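Local structure of telomere length regulator taz1 (Schizosaccharomyces pombe, 4ZMI) at residues V12-N17 with T67-E72; Q24-V29 with T105-L110; V143-L148 with D194-T199. The protein binds double-stranded telomeric DNA and regulates telomere length and function, this chain being its helical domain. All blocks are in the same frame, centred on the assembly; numbering follows the deposited sequence.

Interaction 1: residues V12-N17 with T67-E72; sequences VNDCQN and TKYGLE
In the helical domain of Taz1, D14 on the long helix 5-35 meets K68 and Y69 where helix 52-68 ends. K68 is still helical; Y69 is the first residue to leave helical backbone angles. The contact therefore ties the C-terminal end of one helix to the flank of another, through polar groups that converge on one carboxylate oxygen. The hydroxyl of Y69 donates a hydrogen bond to D14, with OH and OD2 2.7 Å apart. It reaches OD2 from the anti side of the carboxylate, 17° out of its plane. OD2 in turn sits at the edge of the tyrosine ring, near the ring plane. Ring and carboxylate are steeply turned against each other, at 70°. K68 shares the same oxygen in a long salt bridge. Its CG is anti to the backbone N (chi1 -180°), and the chain beyond stays extended, which carries the amine out to D14. On the way, K68 CG lies over the centre of the Y69 ring, 3.8 Å above its plane. Y69 is thus gripped at its hydroxyl and covered on one face. It also packs on L11 and I18 of helix 5-35, while its backbone O accepts a hydrogen bond from W3 NE1. A phenylalanine in place of Y69 would probably leave D14 OD2 without its short bond, with the longer ion pair to K68 as its remaining partner across the contact. K68 NZ stands 3.6 Å from D14 OD2, and K68 CE is equally near, so the lysine end lies beside the oxygen.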
loop_
_atom_site.group_PDB
_atom_site.type_symbol
_atom_site.label_atom_id
_atom_site.label_comp_id
_atom_site.label_asym_id
_atom_site.label_seq_id
_atom_site.Cartn_x
_atom_site.Cartn_y
_atom_site.Cartn_z
ATOM N N VAL A 12 -1.424 12.753 -15.088
ATOM C CA VAL A 12 -0.694 12.429 -16.311
ATOM C C VAL A 12 0.318 13.538 -16.641
ATOM O O VAL A 12 1.469 13.260 -16.991
ATOM C CB VAL A 12 -1.661 12.207 -17.497
ATOM C CG1 VAL A 12 -0.902 11.821 -18.776
ATOM C CG2 VAL A 12 -2.697 11.148 -17.149
ATOM N N ASN A 13 -0.115 14.788 -16.493
ATOM C CA ASN A 13 0.728 15.955 -16.780
ATOM C C ASN A 13 1.922 16.118 -15.826
ATOM O O ASN A 13 3.043 16.345 -16.265
ATOM C CB ASN A 13 -0.109 17.245 -16.801
ATOM C CG ASN A 13 -0.945 17.394 -18.072
ATOM O OD1 ASN A 13 -0.867 16.568 -18.983
ATOM N ND2 ASN A 13 -1.754 18.450 -18.131
ATOM N N ASP A 14 1.684 15.991 -14.525
ATOM C CA ASP A 14 2.729 16.240 -13.533
ATOM C C ASP A 14 3.403 14.973 -13.072
ATOM O O ASP A 14 4.091 14.955 -12.046
ATOM C CB ASP A 14 2.126 16.926 -12.326
ATOM C CG ASP A 14 1.212 18.046 -12.713
ATOM O OD1 ASP A 14 1.451 18.645 -13.781
ATOM O OD2 ASP A 14 0.255 18.317 -11.959
ATOM N N CYS A 15 3.211 13.914 -13.840
ATOM C CA CYS A 15 3.564 12.575 -13.395
ATOM C C CYS A 15 5.043 12.436 -13.093
ATOM O O CYS A 15 5.440 12.193 -11.948
ATOM C CB CYS A 15 3.151 11.562 -14.455
ATOM S SG CYS A 15 2.993 9.904 -13.832
ATOM N N GLN A 16 5.864 12.598 -14.122
ATOM C CA GLN A 16 7.289 12.364 -13.955
ATOM C C GLN A 16 7.882 13.298 -12.903
ATOM O O GLN A 16 8.766 12.899 -12.147
ATOM C CB GLN A 16 8.031 12.486 -15.285
ATOM C CG GLN A 16 9.187 11.500 -15.431
ATOM C CD GLN A 16 8.749 10.153 -15.980
ATOM O OE1 GLN A 16 7.823 10.073 -16.791
ATOM N NE2 GLN A 16 9.416 9.085 -15.541
ATOM N N ASN A 17 7.370 14.524 -12.825
ATOM C CA ASN A 17 7.885 15.493 -11.861
ATOM C C ASN A 17 7.581 15.166 -10.400
ATOM O O ASN A 17 8.466 15.224 -9.551
ATOM C CB ASN A 17 7.406 16.909 -12.178
ATOM C CG ASN A 17 7.897 17.925 -11.158
ATOM O OD1 ASN A 17 7.121 18.432 -10.342
ATOM N ND2 ASN A 17 9.200 18.208 -11.185
ATOM N N THR A 67 -4.805 15.370 -2.540
ATOM C CA THR A 67 -5.875 16.313 -2.846
ATOM C C THR A 67 -5.864 16.723 -4.306
ATOM O O THR A 67 -6.901 16.727 -4.966
ATOM C CB THR A 67 -5.786 17.578 -1.980
ATOM O OG1 THR A 67 -5.968 17.224 -0.602
ATOM C CG2 THR A 67 -6.875 18.573 -2.382
ATOM N N LYS A 68 -4.686 17.069 -4.810
ATOM C CA LYS A 68 -4.584 17.553 -6.184
ATOM C C LYS A 68 -4.919 16.459 -7.196
ATOM O O LYS A 68 -5.657 16.709 -8.143
ATOM C CB LYS A 68 -3.199 18.143 -6.472
ATOM C CG LYS A 68 -3.040 18.664 -7.885
ATOM C CD LYS A 68 -1.735 19.415 -8.061
ATOM C CE LYS A 68 -1.641 20.006 -9.458
ATOM N NZ LYS A 68 -0.465 20.905 -9.600
ATOM N N TYR A 69 -4.396 15.250 -6.988
ATOM C CA TYR A 69 -4.553 14.198 -7.985
ATOM C C TYR A 69 -5.691 13.225 -7.716
ATOM O O TYR A 69 -5.849 12.242 -8.432
ATOM C CB TYR A 69 -3.239 13.485 -8.233
ATOM C CG TYR A 69 -2.163 14.471 -8.583
ATOM C CD1 TYR A 69 -1.147 14.769 -7.689
ATOM C CD2 TYR A 69 -2.189 15.143 -9.793
ATOM C CE1 TYR A 69 -0.171 15.686 -8.007
ATOM C CE2 TYR A 69 -1.219 16.058 -10.117
ATOM C CZ TYR A 69 -0.214 16.327 -9.220
ATOM O OH TYR A 69 0.754 17.245 -9.541
ATOM N N GLY A 70 -6.510 13.533 -6.716
ATOM C CA GLY A 70 -7.761 12.825 -6.534
ATOM C C GLY A 70 -7.652 11.462 -5.865
ATOM O O GLY A 70 -8.597 10.675 -5.908
ATOM N N LEU A 71 -6.504 11.178 -5.250
ATOM C CA LEU A 71 -6.280 9.865 -4.637
ATOM C C LEU A 71 -7.020 9.738 -3.310
ATOM O O LEU A 71 -6.438 9.955 -2.251
ATOM C CB LEU A 71 -4.786 9.608 -4.410
ATOM C CG LEU A 71 -3.910 9.683 -5.665
ATOM C CD1 LEU A 71 -2.535 9.097 -5.355
ATOM C CD2 LEU A 71 -4.547 8.960 -6.835
ATOM N N GLU A 72 -8.277 9.340 -3.386
ATOM C CA GLU A 72 -9.172 9.266 -2.239
ATOM C C GLU A 72 -8.791 8.115 -1.316
ATOM O O GLU A 72 -9.050 8.183 -0.116
ATOM C CB GLU A 72 -10.595 9.024 -2.735
ATOM C CG GLU A 72 -11.692 9.071 -1.656
ATOM C CD GLU A 72 -13.059 8.564 -2.167
ATOM O OE1 GLU A 72 -13.186 8.243 -3.376
ATOM O OE2 GLU A 72 -14.007 8.471 -1.350
#

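Interaction 2: residues Q24-V29 with T105-L110; sequences QKVMMV and TGLIDL
L107 reaches from helix 95-107 onto the side of helix 5-35, where it meets V29 and V26. One methyl does the touching. L107 CD1 comes to 3.6 Å from V29 CG1, and these two side chains reach toward each other, tip to tip. V26 lies one turn earlier, and its side chain crosses that of L107 at a slant. V26 CG1 is 3.8 Å from L107 CD1. The methyl also reaches the helix backbone, with V26 CA only 3.7 Å from L107 CD1. It sits against V26 and V29, three residues apart on the same side of the helix. In V29, a chi1 of 170° swings CG1 away from the residue's own amide and onto the leucine. V26 also packs on F103 and F104 of the same helix 95-107. Other helices close the site: L107 touches I222 of helix 214-229, and V29 packs on F46 and L50 of helix 43-50. All three residues are buried in the helical core. No hydrogen bond or ion pair crosses this contact, so the two helices are held here by the close fit of methyl groups, without directional bonds.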
loop_
_atom_site.group_PDB
_atom_site.type_symbol
_atom_site.label_atom_id
_atom_site.label_comp_id
_atom_site.label_asym_id
_atom_site.label_seq_id
_atom_site.Cartn_x
_atom_site.Cartn_y
_atom_site.Cartn_z
ATOM N N GLN A 24 12.998 11.324 -4.242
ATOM C CA GLN A 24 13.895 12.069 -3.377
ATOM C C GLN A 24 13.643 11.648 -1.941
ATOM O O GLN A 24 14.553 11.196 -1.251
ATOM C CB GLN A 24 13.661 13.571 -3.532
ATOM C CG GLN A 24 14.318 14.422 -2.456
ATOM C CD GLN A 24 15.156 15.542 -3.040
ATOM O OE1 GLN A 24 15.686 15.419 -4.142
ATOM N NE2 GLN A 24 15.280 16.642 -2.303
ATOM N N LYS A 25 12.395 11.768 -1.505
ATOM C CA LYS A 25 12.047 11.516 -0.110
ATOM C C LYS A 25 12.134 10.051 0.272
ATOM O O LYS A 25 12.336 9.725 1.438
ATOM C CB LYS A 25 10.657 12.057 0.190
ATOM C CG LYS A 25 10.450 13.403 -0.429
ATOM C CD LYS A 25 9.358 14.167 0.250
ATOM C CE LYS A 25 9.357 15.584 -0.263
ATOM N NZ LYS A 25 8.383 16.406 0.489
ATOM N N VAL A 26 11.982 9.169 -0.708
ATOM C CA VAL A 26 12.136 7.749 -0.450
ATOM C C VAL A 26 13.585 7.472 -0.075
ATOM O O VAL A 26 13.853 6.877 0.970
ATOM C CB VAL A 26 11.697 6.878 -1.649
ATOM C CG1 VAL A 26 12.050 5.424 -1.413
ATOM C CG2 VAL A 26 10.215 7.001 -1.857
ATOM N N MET A 27 14.514 7.927 -0.915
ATOM C CA MET A 27 15.950 7.724 -0.680
ATOM C C MET A 27 16.400 8.317 0.650
ATOM O O MET A 27 17.240 7.736 1.338
ATOM C CB MET A 27 16.787 8.305 -1.823
ATOM C CG MET A 27 16.584 7.614 -3.164
ATOM S SD MET A 27 16.921 5.839 -3.101
ATOM C CE MET A 27 15.445 5.172 -3.879
ATOM N N MET A 28 15.839 9.470 1.007
ATOM C CA MET A 28 16.092 10.068 2.312
ATOM C C MET A 28 15.619 9.153 3.422
ATOM O O MET A 28 16.415 8.707 4.243
ATOM C CB MET A 28 15.391 11.416 2.443
ATOM C CG MET A 28 15.038 11.766 3.880
ATOM S SD MET A 28 14.435 13.444 4.063
ATOM C CE MET A 28 13.057 13.454 2.922
ATOM N N VAL A 29 14.319 8.863 3.431
ATOM C CA VAL A 29 13.724 8.049 4.480
ATOM C C VAL A 29 14.420 6.702 4.570
ATOM O O VAL A 29 14.655 6.201 5.663
ATOM C CB VAL A 29 12.201 7.859 4.257
ATOM C CG1 VAL A 29 11.636 6.815 5.208
ATOM C CG2 VAL A 29 11.485 9.165 4.456
ATOM N N THR A 105 3.975 6.566 -1.058
ATOM C CA THR A 105 2.759 6.491 -0.263
ATOM C C THR A 105 2.811 5.280 0.669
ATOM O O THR A 105 2.292 5.327 1.777
ATOM C CB THR A 105 1.489 6.495 -1.132
ATOM O OG1 THR A 105 1.506 5.385 -2.038
ATOM C CG2 THR A 105 1.421 7.791 -1.932
ATOM N N GLY A 106 3.451 4.206 0.220
ATOM C CA GLY A 106 3.702 3.067 1.083
ATOM C C GLY A 106 4.648 3.381 2.245
ATOM O O GLY A 106 4.271 3.197 3.400
ATOM N N LEU A 107 5.854 3.872 1.929
ATOM C CA LEU A 107 6.927 4.126 2.909
ATOM C C LEU A 107 6.490 4.995 4.082
ATOM O O LEU A 107 6.724 4.645 5.222
ATOM C CB LEU A 107 8.097 4.830 2.236
ATOM C CG LEU A 107 9.518 4.279 2.159
ATOM C CD1 LEU A 107 10.488 5.475 2.015
ATOM C CD2 LEU A 107 9.885 3.389 3.332
ATOM N N ILE A 108 5.864 6.133 3.805
ATOM C CA ILE A 108 5.495 7.071 4.870
ATOM C C ILE A 108 4.349 6.559 5.733
ATOM O O ILE A 108 4.083 7.109 6.807
ATOM C CB ILE A 108 5.066 8.458 4.322
ATOM C CG1 ILE A 108 3.720 8.385 3.604
ATOM C CG2 ILE A 108 6.107 9.040 3.389
ATOM C CD1 ILE A 108 3.258 9.720 3.099
ATOM N N ASP A 109 3.640 5.547 5.234
ATOM C CA ASP A 109 2.544 4.926 5.968
ATOM C C ASP A 109 3.128 4.096 7.113
ATOM O O ASP A 109 2.415 3.730 8.046
ATOM C CB ASP A 109 1.681 4.055 5.033
ATOM C CG ASP A 109 0.360 3.623 5.665
ATOM O OD1 ASP A 109 -0.212 4.393 6.458
ATOM O OD2 ASP A 109 -0.115 2.506 5.358
ATOM N N LEU A 110 4.432 3.837 7.051
ATOM C CA LEU A 110 5.153 3.194 8.155
ATOM C C LEU A 110 5.204 4.096 9.369
ATOM O O LEU A 110 5.582 3.660 10.456
ATOM C CB LEU A 110 6.581 2.876 7.739
ATOM C CG LEU A 110 6.684 1.819 6.653
ATOM C CD1 LEU A 110 8.077 1.824 6.053
ATOM C CD2 LEU A 110 6.297 0.444 7.217
#

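Interaction 3: residues V143-L148 with D194-T199; sequences VLFEEL and DFLKST
F145 and L196 form the buried, well-packed part of a helix-helix contact in the helical domain, between helix 137-154 and helix 192-203. L196 CD2 lies over one face of the phenyl ring in a CH-pi contact, 4.0 Å from the centroid of the F145 ring. It stands 25° off the ring normal, offset toward the rim, and is closest to the CD2-CE2 edge: F145 CE2 is 3.8 Å from L196 CD2. The two side chains cross at about a right angle. With chi1 at -175° the F145 ring extends off its helix over to L196. Both residues are buried and also pack on L125 of helix 118-130; F145 reaches V124 and I200 as well. The other half is more open to solvent. There E146 and T199, both partly exposed, touch through a single, closer carbon pair, with E146 CG 3.4 Å from T199 CG2. The acid makes no polar bond to T199; its side chain lies about 4 Å from a bound cobalt ion. T199 keeps its hydroxyl on its own helix, placed over the centre of the F195 ring. T199 OG1 donates to F195 O at 2.8 Å, from above the carbonyl plane. The backbone T199 N also donates to F195 O, from the opposite face of that plane.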
loop_
_atom_site.group_PDB
_atom_site.type_symbol
_atom_site.label_atom_id
_atom_site.label_comp_id
_atom_site.label_asym_id
_atom_site.label_seq_id
_atom_site.Cartn_x
_atom_site.Cartn_y
_atom_site.Cartn_z
ATOM N N VAL A 143 2.283 -12.719 2.722
ATOM C CA VAL A 143 2.963 -12.726 4.011
ATOM C C VAL A 143 2.881 -11.342 4.642
ATOM O O VAL A 143 2.506 -11.195 5.810
ATOM C CB VAL A 143 4.411 -13.244 3.888
ATOM C CG1 VAL A 143 5.138 -13.120 5.209
ATOM C CG2 VAL A 143 4.392 -14.705 3.428
ATOM N N LEU A 144 3.177 -10.323 3.848
ATOM C CA LEU A 144 3.052 -8.959 4.314
ATOM C C LEU A 144 1.603 -8.672 4.728
ATOM O O LEU A 144 1.351 -7.942 5.678
ATOM C CB LEU A 144 3.524 -8.013 3.229
ATOM C CG LEU A 144 3.762 -6.587 3.706
ATOM C CD1 LEU A 144 4.870 -6.546 4.724
ATOM C CD2 LEU A 144 4.085 -5.669 2.528
ATOM N N PHE A 145 0.651 -9.286 4.043
ATOM C CA PHE A 145 -0.757 -9.085 4.394
ATOM C C PHE A 145 -1.067 -9.634 5.779
ATOM O O PHE A 145 -1.753 -8.989 6.569
ATOM C CB PHE A 145 -1.716 -9.672 3.347
ATOM C CG PHE A 145 -3.164 -9.365 3.625
ATOM C CD1 PHE A 145 -3.745 -8.192 3.151
ATOM C CD2 PHE A 145 -3.936 -10.221 4.388
ATOM C CE1 PHE A 145 -5.070 -7.901 3.419
ATOM C CE2 PHE A 145 -5.256 -9.927 4.671
ATOM C CZ PHE A 145 -5.827 -8.773 4.183
ATOM N N GLU A 146 -0.551 -10.821 6.089
ATOM C CA GLU A 146 -0.776 -11.388 7.423
ATOM C C GLU A 146 -0.154 -10.550 8.520
ATOM O O GLU A 146 -0.736 -10.413 9.584
ATOM C CB GLU A 146 -0.287 -12.829 7.530
ATOM C CG GLU A 146 -0.953 -13.614 8.644
ATOM C CD GLU A 146 -0.123 -13.684 9.907
ATOM O OE1 GLU A 146 1.026 -13.181 9.906
ATOM O OE2 GLU A 146 -0.622 -14.253 10.904
ATOM N N GLU A 147 1.009 -9.971 8.252
ATOM C CA GLU A 147 1.630 -9.049 9.198
ATOM C C GLU A 147 0.791 -7.792 9.477
ATOM O O GLU A 147 0.622 -7.399 10.639
ATOM C CB GLU A 147 3.025 -8.643 8.732
ATOM C CG GLU A 147 3.753 -7.796 9.758
ATOM C CD GLU A 147 4.174 -8.596 10.997
ATOM O OE1 GLU A 147 4.364 -9.822 10.870
ATOM O OE2 GLU A 147 4.318 -7.998 12.091
ATOM N N LEU A 148 0.267 -7.167 8.417
ATOM C CA LEU A 148 -0.597 -6.008 8.589
ATOM C C LEU A 148 -1.793 -6.424 9.424
ATOM O O LEU A 148 -2.278 -5.664 10.246
ATOM C CB LEU A 148 -1.071 -5.458 7.235
ATOM C CG LEU A 148 0.075 -5.005 6.341
ATOM C CD1 LEU A 148 -0.438 -4.637 4.951
ATOM C CD2 LEU A 148 0.749 -3.815 7.018
ATOM N N ASP A 194 -11.066 -15.903 0.326
ATOM C CA ASP A 194 -11.358 -16.833 1.406
ATOM C C ASP A 194 -10.131 -16.985 2.288
ATOM O O ASP A 194 -10.248 -17.047 3.522
ATOM C CB ASP A 194 -11.803 -18.177 0.839
ATOM C CG ASP A 194 -13.143 -18.091 0.142
ATOM O OD1 ASP A 194 -14.034 -17.379 0.656
ATOM O OD2 ASP A 194 -13.302 -18.726 -0.919
ATOM N N PHE A 195 -8.951 -17.020 1.669
ATOM C CA PHE A 195 -7.714 -17.068 2.456
ATOM C C PHE A 195 -7.593 -15.842 3.372
ATOM O O PHE A 195 -7.223 -15.972 4.542
ATOM C CB PHE A 195 -6.469 -17.200 1.563
ATOM C CG PHE A 195 -5.181 -17.340 2.340
ATOM C CD1 PHE A 195 -4.945 -18.464 3.117
ATOM C CD2 PHE A 195 -4.223 -16.341 2.316
ATOM C CE1 PHE A 195 -3.773 -18.592 3.851
ATOM C CE2 PHE A 195 -3.053 -16.450 3.042
ATOM C CZ PHE A 195 -2.825 -17.589 3.812
ATOM N N LEU A 196 -7.928 -14.663 2.839
ATOM C CA LEU A 196 -7.807 -13.420 3.596
ATOM C C LEU A 196 -8.843 -13.398 4.708
ATOM O O LEU A 196 -8.529 -13.016 5.825
ATOM C CB LEU A 196 -7.984 -12.188 2.698
ATOM C CG LEU A 196 -7.135 -12.117 1.431
ATOM C CD1 LEU A 196 -7.364 -10.802 0.724
ATOM C CD2 LEU A 196 -5.681 -12.267 1.768
ATOM N N LYS A 197 -10.076 -13.803 4.406
ATOM C CA LYS A 197 -11.128 -13.810 5.426
ATOM C C LYS A 197 -10.767 -14.784 6.538
ATOM O O LYS A 197 -11.033 -14.533 7.711
ATOM C CB LYS A 197 -12.474 -14.205 4.818
ATOM C CG LYS A 197 -13.163 -13.111 4.012
ATOM C CD LYS A 197 -14.532 -13.590 3.513
ATOM C CE LYS A 197 -14.494 -14.111 2.071
ATOM N NZ LYS A 197 -15.763 -14.816 1.664
ATOM N N SER A 198 -10.169 -15.904 6.148
ATOM C CA SER A 198 -9.680 -16.883 7.106
ATOM C C SER A 198 -8.581 -16.298 7.970
ATOM O O SER A 198 -8.638 -16.390 9.196
ATOM C CB SER A 198 -9.131 -18.117 6.393
ATOM O OG SER A 198 -10.166 -19.030 6.099
ATOM N N THR A 199 -7.574 -15.721 7.322
ATOM C CA THR A 199 -6.413 -15.223 8.027
ATOM C C THR A 199 -6.895 -14.223 9.051
ATOM O O THR A 199 -6.474 -14.239 10.205
ATOM C CB THR A 199 -5.457 -14.474 7.074
ATOM O OG1 THR A 199 -4.951 -15.360 6.065
ATOM C CG2 THR A 199 -4.300 -13.841 7.855
#

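Overall arrangement
Interactions 1 and 2 both use helix 5-35, at points whose contact centres lie about 17 Å apart. Their segments alternate along the chain, so this long helix is joined first to the end of helix 52-68 and then to helix 95-107. Interaction 3 follows later in the sequence and lies on the opposite side of the chain's centre from both. It pairs helices that the other two do not use. In these three contacts the chemistry differs with burial. Interaction 2 is fully buried and purely apolar. Interaction 1 is partly buried and rests on charge and a hydrogen bond. Interaction 3 is mixed, with a buried aromatic-aliphatic half and a more exposed half.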